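Local coordinates for protein pentalenene synthase (Streptomyces chartreusis NRRL 3882, PDB 6Q4S) that probably converts (2E,6E)-farnesyl diphosphate with the help of magnesium into the bicyclic sesquiterpene alcohol 7-epi-alpha-eudesmol, releasing diphosphate, at residues His238-Ile241 and Ala242-Arg246; Arg248-Trp252 and Gln253-Asp257; Pro59-Ala63 and Asp64-Val68; Ala124-Trp127 and Lys128-His132. One frame throughout, in Å; residues are numbered along the deposited sequence.

Contact 1: residues His238-Ile241 and Ala242-Arg246; sequences HNLI and AVLRR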
loop_
_atom_site.group_PDB
_atom_site.type_symbol
_atom_site.label_atom_id
_atom_site.label_comp_id
_atom_site.label_asym_id
_atom_site.label_seq_id
_atom_site.Cartn_x
_atom_site.Cartn_y
_atom_site.Cartn_z
ATOM N N HIS A 238 -5.769 -11.997 -25.698
ATOM C CA HIS A 238 -5.274 -11.025 -24.661
ATOM C C HIS A 238 -3.870 -10.448 -25.009
ATOM O O HIS A 238 -2.876 -10.652 -24.321
ATOM C CB HIS A 238 -5.253 -11.711 -23.293
ATOM C CG HIS A 238 -5.195 -10.768 -22.142
ATOM N ND1 HIS A 238 -6.281 -10.005 -21.754
ATOM C CD2 HIS A 238 -4.192 -10.481 -21.267
ATOM C CE1 HIS A 238 -5.947 -9.286 -20.690
ATOM N NE2 HIS A 238 -4.689 -9.562 -20.371
ATOM N N ASN A 239 -3.826 -9.701 -26.091
ATOM C CA ASN A 239 -2.575 -9.234 -26.668
ATOM C C ASN A 239 -2.921 -8.018 -27.477
ATOM O O ASN A 239 -3.919 -8.030 -28.198
ATOM C CB ASN A 239 -1.981 -10.372 -27.509
ATOM C CG ASN A 239 -0.673 -9.971 -28.119
ATOM O OD1 ASN A 239 0.424 -10.169 -27.552
ATOM N ND2 ASN A 239 -0.763 -9.372 -29.251
ATOM N N LEU A 240 -2.179 -6.933 -27.353
ATOM C CA LEU A 240 -2.474 -5.713 -28.084
ATOM C C LEU A 240 -2.822 -5.885 -29.626
ATOM O O LEU A 240 -3.750 -5.207 -30.164
ATOM C CB LEU A 240 -1.331 -4.754 -27.972
ATOM C CG LEU A 240 -1.429 -3.439 -28.755
ATOM C CD1 LEU A 240 -2.626 -2.631 -28.291
ATOM C CD2 LEU A 240 -0.177 -2.595 -28.634
ATOM N N ILE A 241 -2.026 -6.714 -30.285
ATOM C CA ILE A 241 -2.143 -7.007 -31.728
ATOM C C ILE A 241 -3.526 -7.584 -32.030
ATOM O O ILE A 241 -4.278 -7.016 -32.822
ATOM C CB ILE A 241 -1.074 -8.020 -32.189
ATOM C CG1 ILE A 241 0.319 -7.471 -31.863
ATOM C CG2 ILE A 241 -1.206 -8.330 -33.688
ATOM C CD1 ILE A 241 0.696 -6.278 -32.708
ATOM N N ALA A 242 -3.845 -8.669 -31.343
ATOM C CA ALA A 242 -5.172 -9.338 -31.430
ATOM C C ALA A 242 -6.333 -8.380 -31.134
ATOM O O ALA A 242 -7.369 -8.364 -31.812
ATOM C CB ALA A 242 -5.210 -10.496 -30.484
ATOM N N VAL A 243 -6.133 -7.515 -30.166
ATOM C CA VAL A 243 -7.179 -6.618 -29.755
ATOM C C VAL A 243 -7.437 -5.606 -30.832
ATOM O O VAL A 243 -8.622 -5.208 -31.100
ATOM C CB VAL A 243 -6.772 -5.940 -28.417
ATOM C CG1 VAL A 243 -7.660 -4.757 -28.074
ATOM C CG2 VAL A 243 -6.819 -6.990 -27.305
ATOM N N LEU A 244 -6.343 -5.098 -31.411
ATOM C CA LEU A 244 -6.467 -4.093 -32.466
ATOM C C LEU A 244 -7.195 -4.669 -33.709
ATOM O O LEU A 244 -7.933 -3.928 -34.394
ATOM C CB LEU A 244 -5.134 -3.519 -32.889
ATOM C CG LEU A 244 -4.505 -2.474 -31.993
ATOM C CD1 LEU A 244 -3.007 -2.354 -32.260
ATOM C CD2 LEU A 244 -5.133 -1.127 -32.193
ATOM N N ARG A 245 -6.907 -5.926 -33.998
ATOM C CA ARG A 245 -7.446 -6.574 -35.144
ATOM C C ARG A 245 -8.956 -6.771 -34.942
ATOM O O ARG A 245 -9.706 -6.513 -35.854
ATOM C CB ARG A 245 -6.785 -7.928 -35.383
ATOM C CG ARG A 245 -7.505 -8.747 -36.462
ATOM C CD ARG A 245 -6.580 -9.797 -36.984
ATOM N NE ARG A 245 -7.209 -10.769 -37.880
ATOM C CZ ARG A 245 -7.986 -11.784 -37.492
ATOM N NH1 ARG A 245 -8.324 -11.971 -36.204
ATOM N NH2 ARG A 245 -8.452 -12.614 -38.408
ATOM N N ARG A 246 -9.369 -7.267 -33.770
ATOM C CA ARG A 246 -10.806 -7.365 -33.395
ATOM C C ARG A 246 -11.453 -6.034 -33.498
ATOM O O ARG A 246 -12.392 -5.891 -34.223
ATOM C CB ARG A 246 -11.013 -7.895 -31.989
ATOM C CG ARG A 246 -11.012 -9.415 -31.912
ATOM C CD ARG A 246 -11.581 -9.929 -30.593
ATOM N NE ARG A 246 -11.225 -9.093 -29.429
ATOM C CZ ARG A 246 -10.135 -9.221 -28.646
ATOM N NH1 ARG A 246 -9.192 -10.177 -28.847
ATOM N NH2 ARG A 246 -9.989 -8.372 -27.620
#
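N239 and V243 meet through the first backbone bond of helix 240-248: V243 N donates to N239 O over 3.0 Å. N239 is the N-cap, and the ladder climbs from there in regular i to i+4 steps. L244 N reaches L240 O at 2.9 Å and R245 N reaches I241 O at 3.1 Å, so three successive carbonyls of the opening turn each gain a donor. The amide N of L240, which has no helical carbonyl before it, is bonded to D224 of helix 206-228. Apolar groups lie beside two of these carbonyls. CG2 of V243, set beside its own backbone N (chi1 of CG1 167°), rests 3.2 Å from N239 O, and CG of L244 comes to 3.4 Å from L240 O. CD1 of L244 also meets CG of L240 at 4.0 Å as these two side chains cross obliquely. L240 and L244 both touch A259 of helix 252-284. The chemistry implies an opening turn whose carbonyls are satisfied by its own backbone, while the bond from L240 N to D224 links it to helix 206-228, which carries S227, a probable magnesium ligand close to N239.

Contact 2: residues Arg248-Trp252 and Gln253-Asp257; sequences RGCSW and QQATD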
loop_
_atom_site.group_PDB
_atom_site.type_symbol
_atom_site.label_atom_id
_atom_site.label_comp_id
_atom_site.label_asym_id
_atom_site.label_seq_id
_atom_site.Cartn_x
_atom_site.Cartn_y
_atom_site.Cartn_z
ATOM N N ARG A 248 -10.464 -3.182 -35.132
ATOM C CA ARG A 248 -10.476 -2.459 -36.440
ATOM C C ARG A 248 -10.947 -3.355 -37.638
ATOM O O ARG A 248 -11.248 -2.811 -38.701
ATOM C CB ARG A 248 -9.094 -1.851 -36.754
ATOM C CG ARG A 248 -8.567 -0.807 -35.769
ATOM C CD ARG A 248 -7.050 -0.759 -35.766
ATOM N NE ARG A 248 -6.500 -0.030 -36.913
ATOM C CZ ARG A 248 -6.414 1.297 -37.014
ATOM N NH1 ARG A 248 -6.837 2.094 -36.034
ATOM N NH2 ARG A 248 -5.896 1.845 -38.109
ATOM N N GLY A 249 -10.994 -4.679 -37.428
ATOM C CA GLY A 249 -11.294 -5.705 -38.427
ATOM C C GLY A 249 -10.298 -5.576 -39.577
ATOM O O GLY A 249 -10.679 -5.526 -40.749
ATOM N N CYS A 250 -9.021 -5.457 -39.225
ATOM C CA CYS A 250 -7.977 -5.134 -40.203
ATOM C C CYS A 250 -7.165 -6.410 -40.376
ATOM O O CYS A 250 -7.539 -7.466 -39.841
ATOM C CB CYS A 250 -7.178 -3.932 -39.748
ATOM S SG CYS A 250 -6.271 -4.213 -38.194
ATOM N N SER A 251 -6.102 -6.361 -41.208
ATOM C CA SER A 251 -5.265 -7.562 -41.413
ATOM C C SER A 251 -4.348 -7.768 -40.201
ATOM O O SER A 251 -4.099 -6.819 -39.521
ATOM C CB SER A 251 -4.397 -7.392 -42.652
ATOM O OG SER A 251 -3.781 -6.093 -42.757
ATOM N N TRP A 252 -3.834 -8.968 -39.972
ATOM C CA TRP A 252 -2.824 -9.188 -38.972
ATOM C C TRP A 252 -1.662 -8.209 -39.102
ATOM O O TRP A 252 -1.226 -7.656 -38.106
ATOM C CB TRP A 252 -2.300 -10.619 -39.002
ATOM C CG TRP A 252 -3.157 -11.593 -38.327
ATOM C CD1 TRP A 252 -3.714 -12.691 -38.875
ATOM C CD2 TRP A 252 -3.584 -11.570 -36.934
ATOM N NE1 TRP A 252 -4.447 -13.380 -37.922
ATOM C CE2 TRP A 252 -4.377 -12.716 -36.722
ATOM C CE3 TRP A 252 -3.351 -10.699 -35.855
ATOM C CZ2 TRP A 252 -4.962 -13.023 -35.470
ATOM C CZ3 TRP A 252 -3.932 -11.007 -34.593
ATOM C CH2 TRP A 252 -4.728 -12.161 -34.421
ATOM N N GLN A 253 -1.221 -7.940 -40.333
ATOM C CA GLN A 253 -0.166 -6.956 -40.569
ATOM C C GLN A 253 -0.572 -5.507 -40.322
ATOM O O GLN A 253 0.241 -4.748 -39.834
ATOM C CB GLN A 253 0.411 -7.097 -42.016
ATOM C CG GLN A 253 1.653 -6.250 -42.342
ATOM C CD GLN A 253 2.796 -6.459 -41.339
ATOM O OE1 GLN A 253 3.194 -7.602 -41.050
ATOM N NE2 GLN A 253 3.291 -5.346 -40.753
ATOM N N GLN A 254 -1.778 -5.076 -40.690
ATOM C CA GLN A 254 -2.193 -3.716 -40.348
ATOM C C GLN A 254 -2.316 -3.511 -38.799
ATOM O O GLN A 254 -2.169 -2.391 -38.343
ATOM C CB GLN A 254 -3.520 -3.344 -40.968
ATOM C CG GLN A 254 -3.499 -3.144 -42.480
ATOM C CD GLN A 254 -4.927 -3.100 -43.039
ATOM O OE1 GLN A 254 -5.698 -4.050 -42.897
ATOM N NE2 GLN A 254 -5.288 -1.977 -43.618
ATOM N N ALA A 255 -2.655 -4.595 -38.088
ATOM C CA ALA A 255 -2.800 -4.608 -36.616
ATOM C C ALA A 255 -1.385 -4.490 -35.951
ATOM O O ALA A 255 -1.191 -3.701 -35.017
ATOM C CB ALA A 255 -3.509 -5.880 -36.156
ATOM N N THR A 256 -0.419 -5.235 -36.493
ATOM C CA THR A 256 1.010 -5.059 -36.147
ATOM C C THR A 256 1.500 -3.640 -36.386
ATOM O O THR A 256 2.062 -3.017 -35.481
ATOM C CB THR A 256 1.840 -6.154 -36.836
ATOM O OG1 THR A 256 1.345 -7.427 -36.400
ATOM C CG2 THR A 256 3.329 -6.045 -36.481
ATOM N N ASP A 257 1.245 -3.086 -37.561
ATOM C CA ASP A 257 1.655 -1.728 -37.864
ATOM C C ASP A 257 1.064 -0.754 -36.875
ATOM O O ASP A 257 1.721 0.208 -36.454
ATOM C CB ASP A 257 1.195 -1.240 -39.280
ATOM C CG ASP A 257 1.730 -2.111 -40.476
ATOM O OD1 ASP A 257 2.742 -2.827 -40.314
ATOM O OD2 ASP A 257 1.089 -2.069 -41.576
#
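S251 and Q254 form a capping box at the start of helix 252-284, and this is the tightly knit part of the contact. S251 OG, placed between its own backbone N and carbonyl carbon by a chi1 of 44°, accepts from Q254 N at 3.1 Å. In return the Q254 side chain, extended beyond CG, folds its amide oxygen back over the cap: S251 N donates to Q254 OE1 at 2.9 Å, nearly straight and on an in-plane lone pair, and S251 OG donates to the same oxygen at 2.8 Å from well off its C=O direction. Two donors thus grip OE1. Next to the box, C250 SG packs on buried A255 CB at 3.8 Å, and A255 N closes the first helical turn on S251 O. One step further W252 O takes two donors from T256, its backbone N and its OG1 (3.1 Å), which arrive from opposite faces of the carbonyl plane. The solvent side holds the exposed side chains of Q253 and D257, joined by one bond from NE2 to OD1, bent to 139°, without packing on the cap. W252 turns from this cap to make a cation-pi contact with R245 and to meet F228. An alanine in place of S251 would probably leave Q254 N without its capping acceptor and Q254 OE1 held by the backbone N alone, so less firmly fixed. The chemistry implies a polar cap in which S251 and Q254 satisfy one another's donors and acceptors, with apolar packing across it limited to C250 on A255.

Contact 3: residues Pro59-Ala63 and Asp64-Val68; sequences PHASA and DDMVV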
loop_
_atom_site.group_PDB
_atom_site.type_symbol
_atom_site.label_atom_id
_atom_site.label_comp_id
_atom_site.label_asym_id
_atom_site.label_seq_id
_atom_site.Cartn_x
_atom_site.Cartn_y
_atom_site.Cartn_z
ATOM N N PRO A 59 21.412 -1.644 -13.556
ATOM C CA PRO A 59 22.860 -1.823 -13.876
ATOM C C PRO A 59 23.846 -1.313 -12.831
ATOM O O PRO A 59 25.022 -1.690 -12.904
ATOM C CB PRO A 59 23.015 -1.034 -15.178
ATOM C CG PRO A 59 21.986 0.035 -15.034
ATOM C CD PRO A 59 20.787 -0.687 -14.466
ATOM N N HIS A 60 23.384 -0.489 -11.888
ATOM C CA HIS A 60 24.232 0.093 -10.842
ATOM C C HIS A 60 24.261 -0.682 -9.542
ATOM O O HIS A 60 24.821 -0.181 -8.612
ATOM C CB HIS A 60 23.846 1.523 -10.558
ATOM C CG HIS A 60 23.972 2.421 -11.733
ATOM N ND1 HIS A 60 25.189 2.767 -12.280
ATOM C CD2 HIS A 60 23.028 3.078 -12.454
ATOM C CE1 HIS A 60 24.983 3.573 -13.308
ATOM N NE2 HIS A 60 23.682 3.799 -13.415
ATOM N N ALA A 61 23.684 -1.883 -9.487
ATOM C CA ALA A 61 23.542 -2.579 -8.239
ATOM C C ALA A 61 24.912 -3.047 -7.805
ATOM O O ALA A 61 25.712 -3.496 -8.658
ATOM C CB ALA A 61 22.631 -3.770 -8.410
ATOM N N SER A 62 25.165 -3.040 -6.486
ATOM C CA SER A 62 26.307 -3.775 -5.987
ATOM C C SER A 62 26.124 -5.231 -6.305
ATOM O O SER A 62 24.990 -5.663 -6.639
ATOM C CB SER A 62 26.432 -3.607 -4.483
ATOM O OG SER A 62 25.413 -4.342 -3.855
ATOM N N ALA A 63 27.186 -6.018 -6.153
ATOM C CA ALA A 63 27.120 -7.387 -6.481
ATOM C C ALA A 63 26.158 -8.167 -5.595
ATOM O O ALA A 63 25.503 -9.126 -6.080
ATOM C CB ALA A 63 28.497 -8.030 -6.455
ATOM N N ASP A 64 26.092 -7.864 -4.296
ATOM C CA ASP A 64 25.237 -8.671 -3.447
ATOM C C ASP A 64 23.744 -8.289 -3.723
ATOM O O ASP A 64 22.864 -9.114 -3.569
ATOM C CB ASP A 64 25.541 -8.453 -1.975
ATOM C CG ASP A 64 26.924 -8.991 -1.555
ATOM O OD1 ASP A 64 27.393 -10.042 -2.074
ATOM O OD2 ASP A 64 27.499 -8.346 -0.661
ATOM N N ASP A 65 23.518 -7.017 -3.957
ATOM C CA ASP A 65 22.177 -6.504 -4.289
ATOM C C ASP A 65 21.710 -6.979 -5.666
ATOM O O ASP A 65 20.526 -7.222 -5.864
ATOM C CB ASP A 65 22.176 -5.000 -4.248
ATOM C CG ASP A 65 22.286 -4.454 -2.829
ATOM O OD1 ASP A 65 22.017 -5.188 -1.847
ATOM O OD2 ASP A 65 22.485 -3.233 -2.688
ATOM N N MET A 66 22.636 -7.234 -6.577
ATOM C CA MET A 66 22.265 -7.828 -7.858
ATOM C C MET A 66 21.703 -9.210 -7.635
ATOM O O MET A 66 20.689 -9.604 -8.259
ATOM C CB MET A 66 23.442 -7.861 -8.848
ATOM C CG MET A 66 23.087 -8.412 -10.216
ATOM S SD MET A 66 21.675 -7.640 -11.091
ATOM C CE MET A 66 22.331 -6.048 -11.239
ATOM N N VAL A 67 22.283 -9.948 -6.688
ATOM C CA VAL A 67 21.723 -11.247 -6.333
ATOM C C VAL A 67 20.222 -11.155 -5.806
ATOM O O VAL A 67 19.395 -11.902 -6.253
ATOM C CB VAL A 67 22.552 -12.005 -5.267
ATOM C CG1 VAL A 67 21.898 -13.376 -5.032
ATOM C CG2 VAL A 67 23.991 -12.238 -5.779
ATOM N N VAL A 68 19.978 -10.234 -4.892
ATOM C CA VAL A 68 18.654 -9.999 -4.301
ATOM C C VAL A 68 17.689 -9.615 -5.438
ATOM O O VAL A 68 16.583 -10.142 -5.512
ATOM C CB VAL A 68 18.761 -8.875 -3.265
ATOM C CG1 VAL A 68 17.368 -8.378 -2.796
ATOM C CG2 VAL A 68 19.551 -9.359 -2.070
HETATM O O HOH W 1 23.409 -1.757 -4.787
#
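A61 and M66 meet across the N-cap of helix 63-79, where a methionine folds back over the residue before the cap. CB of M66 lies 3.5 Å from S62 O, the carbonyl that also accepts M66 N at 2.8 Å. CG stands anti to the backbone N (chi1 -177°), and the bends at chi2 and chi3 carry the chain round through SD until the terminal CE rests on A61 CB at 3.6 Å. The tip thus comes back toward the loop that the helix has just left. On the polar side S62 caps the helix: D65 N donates to S62 OG over 3.3 Å, and a water joins S62 N (2.8 Å) to D65 OD2 (2.7 Å). That carboxylate also forms a salt bridge with R192 of helix 183-194, so the cap is tied to a neighbouring helix as well as to its own backbone. V67 N to A63 O is a weak bond at 3.4 Å. Among the surrounding elements, M66 and V67 lie against A22 of helix 19-32 and A61 touches S193 of helix 183-194, and the start of helix 63-79 thus touches both helices.

Contact 4: residues Ala124-Trp127 and Lys128-His132; sequences AEVW and KYLSH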
loop_
_atom_site.group_PDB
_atom_site.type_symbol
_atom_site.label_atom_id
_atom_site.label_comp_id
_atom_site.label_asym_id
_atom_site.label_seq_id
_atom_site.Cartn_x
_atom_site.Cartn_y
_atom_site.Cartn_z
ATOM N N ALA A 124 9.056 -13.237 1.714
ATOM C CA ALA A 124 9.344 -12.630 3.015
ATOM C C ALA A 124 10.839 -12.352 3.200
ATOM O O ALA A 124 11.236 -11.308 3.802
ATOM C CB ALA A 124 8.814 -13.458 4.152
ATOM N N GLU A 125 11.677 -13.246 2.666
ATOM C CA GLU A 125 13.138 -13.057 2.730
ATOM C C GLU A 125 13.598 -11.891 1.900
ATOM O O GLU A 125 14.263 -11.043 2.432
ATOM C CB GLU A 125 13.916 -14.332 2.309
ATOM C CG GLU A 125 15.441 -14.114 2.376
ATOM C CD GLU A 125 16.243 -15.207 1.668
ATOM O OE1 GLU A 125 16.254 -16.318 2.239
ATOM O OE2 GLU A 125 16.817 -14.936 0.568
ATOM N N VAL A 126 13.163 -11.837 0.637
ATOM C CA VAL A 126 13.600 -10.835 -0.307
ATOM C C VAL A 126 13.221 -9.467 0.126
ATOM O O VAL A 126 14.019 -8.537 -0.031
ATOM C CB VAL A 126 13.167 -11.164 -1.758
ATOM C CG1 VAL A 126 13.267 -10.006 -2.739
ATOM C CG2 VAL A 126 13.921 -12.379 -2.256
ATOM N N TRP A 127 12.013 -9.316 0.663
ATOM C CA TRP A 127 11.520 -7.995 1.067
ATOM C C TRP A 127 12.353 -7.398 2.199
ATOM O O TRP A 127 12.654 -6.249 2.179
ATOM C CB TRP A 127 10.031 -8.030 1.481
ATOM C CG TRP A 127 9.590 -6.753 2.119
ATOM C CD1 TRP A 127 9.285 -6.561 3.425
ATOM C CD2 TRP A 127 9.501 -5.474 1.500
ATOM N NE1 TRP A 127 8.985 -5.249 3.669
ATOM C CE2 TRP A 127 9.102 -4.554 2.494
ATOM C CE3 TRP A 127 9.733 -5.007 0.213
ATOM C CZ2 TRP A 127 8.900 -3.216 2.233
ATOM C CZ3 TRP A 127 9.560 -3.669 -0.027
ATOM C CH2 TRP A 127 9.099 -2.799 0.966
ATOM N N LYS A 128 12.804 -8.214 3.122
ATOM C CA LYS A 128 13.699 -7.773 4.160
ATOM C C LYS A 128 14.965 -7.131 3.589
ATOM O O LYS A 128 15.373 -6.051 4.038
ATOM C CB LYS A 128 14.028 -8.967 5.041
ATOM C CG LYS A 128 15.021 -8.653 6.176
ATOM C CD LYS A 128 15.163 -9.865 7.088
ATOM C CE LYS A 128 15.677 -11.084 6.304
ATOM N NZ LYS A 128 15.932 -12.232 7.229
ATOM N N TYR A 129 15.549 -7.726 2.544
ATOM C CA TYR A 129 16.709 -7.061 1.880
ATOM C C TYR A 129 16.369 -5.881 1.010
ATOM O O TYR A 129 17.087 -4.881 0.981
ATOM C CB TYR A 129 17.458 -8.067 1.038
ATOM C CG TYR A 129 18.120 -9.150 1.879
ATOM C CD1 TYR A 129 19.052 -8.819 2.854
ATOM C CD2 TYR A 129 17.796 -10.499 1.711
ATOM C CE1 TYR A 129 19.665 -9.799 3.626
ATOM C CE2 TYR A 129 18.417 -11.482 2.468
ATOM C CZ TYR A 129 19.335 -11.119 3.428
ATOM O OH TYR A 129 19.938 -12.072 4.189
ATOM N N LEU A 130 15.302 -6.025 0.216
ATOM C CA LEU A 130 14.913 -4.955 -0.693
ATOM C C LEU A 130 14.522 -3.715 0.080
ATOM O O LEU A 130 14.812 -2.583 -0.348
ATOM C CB LEU A 130 13.770 -5.489 -1.548
ATOM C CG LEU A 130 13.526 -5.017 -2.940
ATOM C CD1 LEU A 130 14.711 -5.336 -3.831
ATOM C CD2 LEU A 130 12.277 -5.728 -3.453
ATOM N N SER A 131 13.844 -3.869 1.229
ATOM C CA SER A 131 13.454 -2.666 2.043
ATOM C C SER A 131 14.584 -2.076 2.914
ATOM O O SER A 131 14.464 -0.964 3.465
ATOM C CB SER A 131 12.280 -3.008 2.964
ATOM O OG SER A 131 12.582 -4.015 3.904
ATOM N N HIS A 132 15.650 -2.814 3.024
ATOM C CA HIS A 132 16.759 -2.441 3.921
ATOM C C HIS A 132 17.347 -1.068 3.536
ATOM O O HIS A 132 17.658 -0.819 2.388
ATOM C CB HIS A 132 17.854 -3.527 3.956
ATOM C CG HIS A 132 18.962 -3.185 4.894
ATOM N ND1 HIS A 132 18.821 -3.258 6.270
ATOM C CD2 HIS A 132 20.191 -2.672 4.664
ATOM C CE1 HIS A 132 19.934 -2.838 6.838
ATOM N NE2 HIS A 132 20.775 -2.466 5.888
#
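W127 and S131 lie one turn apart near the C-terminal end of helix 118-131, in the all-alpha terpene synthase fold. S131 CB sits over a face of the indole, 3.6 Å from the centroid of the W127 six-membered ring and 18° off its normal, a CH-pi contact. The hydroxyl beside that CB turns to the backbone, since a chi1 of 62° puts OG where it can donate to W127 O. The same carbonyl accepts S131 N at 2.8 Å, so the carbonyl oxygen of buried W127 is held by two donors from one residue, both tilted from its plane. Just before this, L130 N bonds to V126 O at 2.8 Å, and L130 CD2 and CB come loosely, at 4.4 Å, to V126 CG1 and W127 CE3 respectively. On the more exposed flank E125 CG runs against Y129 CE2 at 4.0 Å, while E125 OE2 is hydrogen-bonded to W29 NE1.

Further out, F142, W138 and Q139 of helix 136-161 pack against the indole, W72 and L69 of helix 63-79 cover V126 and L130, and R192 of helix 183-194 bonds to Y129 O. Replacement of W127 by an alanine would probably open a gap between helices 118-131 and 136-161 and strip S131 CB of its aromatic cover. Over the indole, S131 CB is offset toward the CE2-CZ2 side of the ring, 3.5 Å from W127 CZ2.

In the fold
The four contacts form two pairs on opposite sides of the chain's centre. Contacts 1 and 2 are in touch, with R245 CD against W252 CD2 at 3.5 Å, and join consecutive helices 240-248 and 252-284; contacts 3 and 4 meet where V68 CG1 packs on Y129 CB at 3.8 Å, joining helices 63-79 and 118-131. Contact 2 is the surface member, and the others are partly buried. Three lie at helix starts: side-chain oxygens cap in contacts 2 and 3, while in contact 1 the bonds across the segments are backbone ones. Contact 4, near a helix end, combines a CH-pi contact with a doubly bonded-to backbone carbonyl. Contact 1 is nearest the probable magnesium site, whereas contacts 3 and 4 lie away from it.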